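Fiber protein (Raptor siadenovirus a, PDB 5FJL) forms the trimeric fibre of the adenovirus capsid, whose head domain, the part described here, probably attaches the virion to a host-cell receptor. Local coordinates at residues A[80-92]-A[155-167]. Numbering follows the deposited sequence.
Sequences QNTPLTFKGADFK and HETIQYMHIVTVH
Met-161 reaches between Phe-86 of strand 84-87 and Phe-91, which follows the 3-10 turn 88-90, and also packs on Phe-121 of strand 115-122. Its CB lies 4.0 Å from CZ of Phe-91, at the rim of that ring. The chain then runs on extended, CG anti to the backbone N (chi1 178°), and SD stays at the ring edge in a Met-aromatic contact. A bend at chi3 (75°) swings the methyl across to Phe-86, where CE comes within 3.6 Å of CD1. Farther along the same ring, CE1 of Phe-86 meets CD1 of Ile-163, while CD1 of Ile-158 sits over the face of Phe-91, 4.1 Å from its centroid, in a CH-pi contact. Leu-100 and Ile-102 of strand 99-103 close in on this apolar side.

Beneath these side chains, strands 84-87 and 160-166 run antiparallel. Leu-84 pairs with Ile-163 and Phe-86 with Met-161 through two backbone hydrogen bonds each; Phe-86 N to Met-161 O is nearly straight at 178°. Past the regular pairing, Gly-88 N still bonds to Gln-159 O, 2.9 Å away, approaching from above the carbonyl plane, and Gln-159 and Tyr-160 form a classic beta bulge opposite Ile-122.

The face bearing Thr-85, Lys-87, Tyr-160 and His-162 is more polar. Thr-85 OG1 hydrogen-bonds His-162 ND1 at 2.7 Å, in the imidazole plane, which would help to hold the ring's rotation; its CG2 packs against the Tyr-160 ring. One water joins Lys-87 NZ to Gln-159 O; beyond the paired residues, another bridges Asn-81 ND2 and Val-164 O. The chemistry is thus two-sided: aromatic, sulfur and aliphatic groups bury one face into the head domain, whereas the other combines a threonine-histidine hydrogen bond and a water-bridged lysine with the tyrosine ring.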
loop_
_atom_site.group_PDB
_atom_site.type_symbol
_atom_site.label_atom_id
_atom_site.label_comp_id
_atom_site.label_asym_id
_atom_site.label_seq_id
_atom_site.Cartn_x
_atom_site.Cartn_y
_atom_site.Cartn_z
ATOM N N GLN A 80 -19.674 2.166 -8.194
ATOM C CA GLN A 80 -20.139 0.787 -8.189
ATOM C C GLN A 80 -18.925 -0.097 -8.065
ATOM O O GLN A 80 -17.803 0.326 -8.354
ATOM C CB GLN A 80 -20.858 0.478 -9.486
ATOM C CG GLN A 80 -22.109 1.308 -9.682
ATOM C CD GLN A 80 -22.801 0.994 -10.989
ATOM O OE1 GLN A 80 -22.253 0.307 -11.868
ATOM N NE2 GLN A 80 -24.003 1.529 -11.144
ATOM N N ASN A 81 -19.113 -1.326 -7.612
ATOM C CA ASN A 81 -18.014 -2.254 -7.632
ATOM C C ASN A 81 -18.427 -3.709 -7.706
ATOM O O ASN A 81 -19.534 -4.067 -7.334
ATOM C CB ASN A 81 -17.120 -2.031 -6.411
ATOM C CG ASN A 81 -17.667 -2.667 -5.180
ATOM O OD1 ASN A 81 -18.759 -2.291 -4.717
ATOM N ND2 ASN A 81 -16.944 -3.661 -4.630
ATOM N N THR A 82 -17.512 -4.495 -8.227
ATOM C CA THR A 82 -17.617 -5.930 -8.249
ATOM C C THR A 82 -16.402 -6.425 -7.465
ATOM O O THR A 82 -15.261 -6.240 -7.920
ATOM C CB THR A 82 -17.527 -6.454 -9.674
ATOM O OG1 THR A 82 -18.632 -5.920 -10.425
ATOM C CG2 THR A 82 -17.553 -7.986 -9.712
ATOM N N PRO A 83 -16.644 -7.026 -6.287
ATOM C CA PRO A 83 -15.482 -7.518 -5.525
ATOM C C PRO A 83 -15.029 -8.871 -5.965
ATOM O O PRO A 83 -15.769 -9.583 -6.667
ATOM C CB PRO A 83 -16.030 -7.592 -4.115
ATOM C CG PRO A 83 -17.418 -8.036 -4.326
ATOM C CD PRO A 83 -17.882 -7.239 -5.526
ATOM N N LEU A 84 -13.829 -9.264 -5.574
ATOM C CA LEU A 84 -13.434 -10.637 -5.653
ATOM C C LEU A 84 -13.779 -11.280 -4.306
ATOM O O LEU A 84 -13.248 -10.866 -3.264
ATOM C CB LEU A 84 -11.937 -10.734 -5.926
ATOM C CG LEU A 84 -11.400 -12.064 -6.334
ATOM C CD1 LEU A 84 -12.045 -12.510 -7.652
ATOM C CD2 LEU A 84 -9.895 -11.872 -6.514
ATOM N N THR A 85 -14.639 -12.292 -4.318
ATOM C CA THR A 85 -15.217 -12.837 -3.096
ATOM C C THR A 85 -14.699 -14.233 -2.809
ATOM O O THR A 85 -14.687 -15.122 -3.673
ATOM C CB THR A 85 -16.749 -12.855 -3.206
ATOM O OG1 THR A 85 -17.209 -11.498 -3.334
ATOM C CG2 THR A 85 -17.429 -13.522 -2.008
ATOM N N PHE A 86 -14.248 -14.401 -1.575
ATOM C CA PHE A 86 -13.846 -15.697 -1.028
ATOM C C PHE A 86 -14.825 -16.094 0.064
ATOM O O PHE A 86 -15.317 -15.240 0.816
ATOM C CB PHE A 86 -12.437 -15.634 -0.438
ATOM C CG PHE A 86 -11.382 -15.350 -1.458
ATOM C CD1 PHE A 86 -11.162 -14.069 -1.936
ATOM C CD2 PHE A 86 -10.667 -16.381 -2.035
ATOM C CE1 PHE A 86 -10.227 -13.820 -2.928
ATOM C CE2 PHE A 86 -9.705 -16.145 -3.003
ATOM C CZ PHE A 86 -9.478 -14.873 -3.461
ATOM N N LYS A 87 -15.079 -17.376 0.192
ATOM C CA LYS A 87 -15.894 -17.917 1.256
ATOM C C LYS A 87 -15.027 -18.304 2.438
ATOM O O LYS A 87 -13.852 -18.637 2.256
ATOM C CB LYS A 87 -16.617 -19.186 0.764
ATOM C CG LYS A 87 -17.552 -18.936 -0.394
ATOM C CD LYS A 87 -18.315 -20.219 -0.768
ATOM C CE LYS A 87 -19.367 -20.642 0.286
ATOM N NZ LYS A 87 -20.551 -19.755 0.633
ATOM N N GLY A 88 -15.605 -18.392 3.635
ATOM C CA GLY A 88 -14.870 -18.989 4.748
ATOM C C GLY A 88 -14.243 -20.344 4.432
ATOM O O GLY A 88 -13.129 -20.660 4.866
ATOM N N ALA A 89 -14.958 -21.137 3.637
ATOM C CA ALA A 89 -14.513 -22.449 3.211
ATOM C C ALA A 89 -13.257 -22.430 2.370
ATOM O O ALA A 89 -12.641 -23.492 2.203
ATOM C CB ALA A 89 -15.616 -23.153 2.446
ATOM N N ASP A 90 -12.871 -21.268 1.824
ATOM C CA ASP A 90 -11.674 -21.167 1.018
ATOM C C ASP A 90 -10.393 -21.057 1.851
ATOM O O ASP A 90 -9.300 -21.180 1.320
ATOM C CB ASP A 90 -11.753 -19.961 0.089
ATOM C CG ASP A 90 -12.822 -20.086 -0.955
ATOM O OD1 ASP A 90 -13.045 -21.236 -1.411
ATOM O OD2 ASP A 90 -13.421 -19.062 -1.365
ATOM N N PHE A 91 -10.529 -20.786 3.159
ATOM C CA PHE A 91 -9.374 -20.569 4.006
ATOM C C PHE A 91 -8.919 -21.879 4.633
ATOM O O PHE A 91 -9.723 -22.818 4.792
ATOM C CB PHE A 91 -9.713 -19.547 5.085
ATOM C CG PHE A 91 -9.924 -18.148 4.549
ATOM C CD1 PHE A 91 -11.181 -17.760 4.104
ATOM C CD2 PHE A 91 -8.864 -17.280 4.446
ATOM C CE1 PHE A 91 -11.380 -16.495 3.594
ATOM C CE2 PHE A 91 -9.047 -15.999 3.930
ATOM C CZ PHE A 91 -10.308 -15.619 3.492
ATOM N N LYS A 92 -7.653 -21.948 5.013
ATOM C CA LYS A 92 -7.162 -23.131 5.751
ATOM C C LYS A 92 -7.943 -23.267 7.046
ATOM O O LYS A 92 -8.398 -24.383 7.414
ATOM C CB LYS A 92 -5.668 -23.031 5.999
ATOM C CG LYS A 92 -5.116 -24.253 6.726
ATOM C CD LYS A 92 -3.601 -24.205 6.728
ATOM C CE LYS A 92 -3.009 -25.331 7.574
ATOM N NZ LYS A 92 -2.934 -26.563 6.746
ATOM N N HIS A 155 -12.377 -13.436 17.407
ATOM C CA HIS A 155 -12.833 -14.797 17.695
ATOM C C HIS A 155 -14.177 -15.021 17.034
ATOM O O HIS A 155 -15.227 -15.137 17.689
ATOM C CB HIS A 155 -12.943 -15.028 19.214
ATOM C CG HIS A 155 -11.628 -15.024 19.919
ATOM N ND1 HIS A 155 -10.597 -15.877 19.578
ATOM C CD2 HIS A 155 -11.183 -14.289 20.967
ATOM C CE1 HIS A 155 -9.567 -15.655 20.378
ATOM N NE2 HIS A 155 -9.898 -14.699 21.231
ATOM N N GLU A 156 -14.139 -14.988 15.703
ATOM C CA GLU A 156 -15.334 -15.097 14.852
ATOM C C GLU A 156 -14.959 -15.859 13.608
ATOM O O GLU A 156 -13.801 -15.924 13.235
ATOM C CB GLU A 156 -15.864 -13.740 14.431
ATOM C CG GLU A 156 -16.353 -12.872 15.568
ATOM C CD GLU A 156 -16.698 -11.495 15.113
ATOM O OE1 GLU A 156 -17.761 -11.324 14.466
ATOM O OE2 GLU A 156 -15.951 -10.546 15.414
ATOM N N THR A 157 -15.953 -16.467 12.979
ATOM C CA THR A 157 -15.795 -17.235 11.743
ATOM C C THR A 157 -16.050 -16.341 10.525
ATOM O O THR A 157 -17.025 -15.588 10.481
ATOM C CB THR A 157 -16.796 -18.402 11.732
ATOM O OG1 THR A 157 -16.471 -19.251 12.853
ATOM C CG2 THR A 157 -16.755 -19.214 10.482
ATOM N N ILE A 158 -15.142 -16.442 9.559
ATOM C CA ILE A 158 -15.341 -15.752 8.284
ATOM C C ILE A 158 -16.466 -16.444 7.514
ATOM O O ILE A 158 -16.393 -17.640 7.260
ATOM C CB ILE A 158 -14.064 -15.774 7.446
ATOM C CG1 ILE A 158 -12.907 -15.049 8.155
ATOM C CG2 ILE A 158 -14.306 -15.195 6.061
ATOM C CD1 ILE A 158 -11.567 -15.327 7.499
ATOM N N GLN A 159 -17.482 -15.663 7.144
ATOM C CA GLN A 159 -18.454 -16.089 6.158
ATOM C C GLN A 159 -17.966 -15.729 4.760
ATOM O O GLN A 159 -17.912 -16.587 3.881
ATOM C CB GLN A 159 -19.829 -15.496 6.467
ATOM C CG GLN A 159 -20.338 -15.810 7.867
ATOM C CD GLN A 159 -20.594 -17.278 8.131
ATOM O OE1 GLN A 159 -20.950 -18.031 7.247
ATOM N NE2 GLN A 159 -20.358 -17.700 9.372
ATOM N N TYR A 160 -17.573 -14.465 4.565
ATOM C CA TYR A 160 -17.022 -14.010 3.306
ATOM C C TYR A 160 -15.880 -13.041 3.528
ATOM O O TYR A 160 -15.913 -12.295 4.505
ATOM C CB TYR A 160 -18.076 -13.321 2.405
ATOM C CG TYR A 160 -19.189 -14.264 2.052
ATOM C CD1 TYR A 160 -19.060 -15.111 0.959
ATOM C CD2 TYR A 160 -20.307 -14.350 2.840
ATOM C CE1 TYR A 160 -20.058 -16.032 0.665
ATOM C CE2 TYR A 160 -21.309 -15.256 2.561
ATOM C CZ TYR A 160 -21.171 -16.085 1.471
ATOM O OH TYR A 160 -22.169 -17.035 1.177
ATOM N N MET A 161 -14.944 -13.056 2.581
ATOM C CA MET A 161 -14.000 -11.933 2.427
ATOM C C MET A 161 -14.185 -11.375 1.054
ATOM O O MET A 161 -13.980 -12.108 0.085
ATOM C CB MET A 161 -12.551 -12.383 2.607
ATOM C CG MET A 161 -11.540 -11.253 2.412
ATOM S SD MET A 161 -9.792 -11.743 2.459
ATOM C CE MET A 161 -9.628 -12.507 0.880
ATOM N N HIS A 162 -14.476 -10.089 0.971
ATOM C CA HIS A 162 -14.579 -9.408 -0.309
ATOM C C HIS A 162 -13.349 -8.538 -0.515
ATOM O O HIS A 162 -13.106 -7.668 0.309
ATOM C CB HIS A 162 -15.828 -8.531 -0.373
ATOM C CG HIS A 162 -17.112 -9.263 -0.101
ATOM N ND1 HIS A 162 -17.606 -10.213 -0.966
ATOM C CD2 HIS A 162 -17.991 -9.186 0.926
ATOM C CE1 HIS A 162 -18.758 -10.668 -0.488
ATOM N NE2 HIS A 162 -19.007 -10.077 0.656
ATOM N N ILE A 163 -12.610 -8.759 -1.579
ATOM C CA ILE A 163 -11.535 -7.833 -1.979
ATOM C C ILE A 163 -12.169 -6.747 -2.838
ATOM O O ILE A 163 -12.643 -7.031 -3.940
ATOM C CB ILE A 163 -10.400 -8.535 -2.758
ATOM C CG1 ILE A 163 -9.846 -9.743 -1.980
ATOM C CG2 ILE A 163 -9.340 -7.523 -3.172
ATOM C CD1 ILE A 163 -8.725 -10.463 -2.664
ATOM N N VAL A 164 -12.181 -5.529 -2.345
ATOM C CA VAL A 164 -12.770 -4.404 -3.037
ATOM C C VAL A 164 -11.797 -3.825 -4.063
ATOM O O VAL A 164 -12.136 -3.635 -5.227
ATOM C CB VAL A 164 -13.206 -3.324 -2.056
ATOM C CG1 VAL A 164 -13.740 -2.099 -2.816
ATOM C CG2 VAL A 164 -14.241 -3.871 -1.078
ATOM N N THR A 165 -10.575 -3.589 -3.623
ATOM C CA THR A 165 -9.528 -3.129 -4.550
ATOM C C THR A 165 -8.167 -3.506 -3.936
ATOM O O THR A 165 -8.053 -3.694 -2.735
ATOM C CB THR A 165 -9.735 -1.651 -4.905
ATOM O OG1 THR A 165 -9.089 -1.343 -6.170
ATOM C CG2 THR A 165 -9.279 -0.848 -3.780
ATOM N N VAL A 166 -7.200 -3.743 -4.824
ATOM C CA VAL A 166 -5.852 -4.150 -4.388
ATOM C C VAL A 166 -4.829 -3.545 -5.345
ATOM O O VAL A 166 -5.022 -3.456 -6.553
ATOM C CB VAL A 166 -5.731 -5.692 -4.241
ATOM C CG1 VAL A 166 -6.111 -6.411 -5.512
ATOM C CG2 VAL A 166 -4.361 -6.114 -3.762
ATOM N N HIS A 167 -3.723 -3.091 -4.780
ATOM C CA HIS A 167 -2.623 -2.574 -5.599
ATOM C C HIS A 167 -2.026 -3.746 -6.402
ATOM O O HIS A 167 -1.969 -4.870 -5.898
ATOM C CB HIS A 167 -1.550 -1.931 -4.707
ATOM C CG HIS A 167 -0.487 -1.201 -5.468
ATOM N ND1 HIS A 167 -0.692 0.040 -6.029
ATOM C CD2 HIS A 167 0.759 -1.567 -5.829
ATOM C CE1 HIS A 167 0.388 0.416 -6.682
ATOM N NE2 HIS A 167 1.294 -0.537 -6.559
HETATM O O HOH W 1 -14.625 -4.033 -6.057
HETATM O O HOH W 2 -19.539 -18.704 2.998
#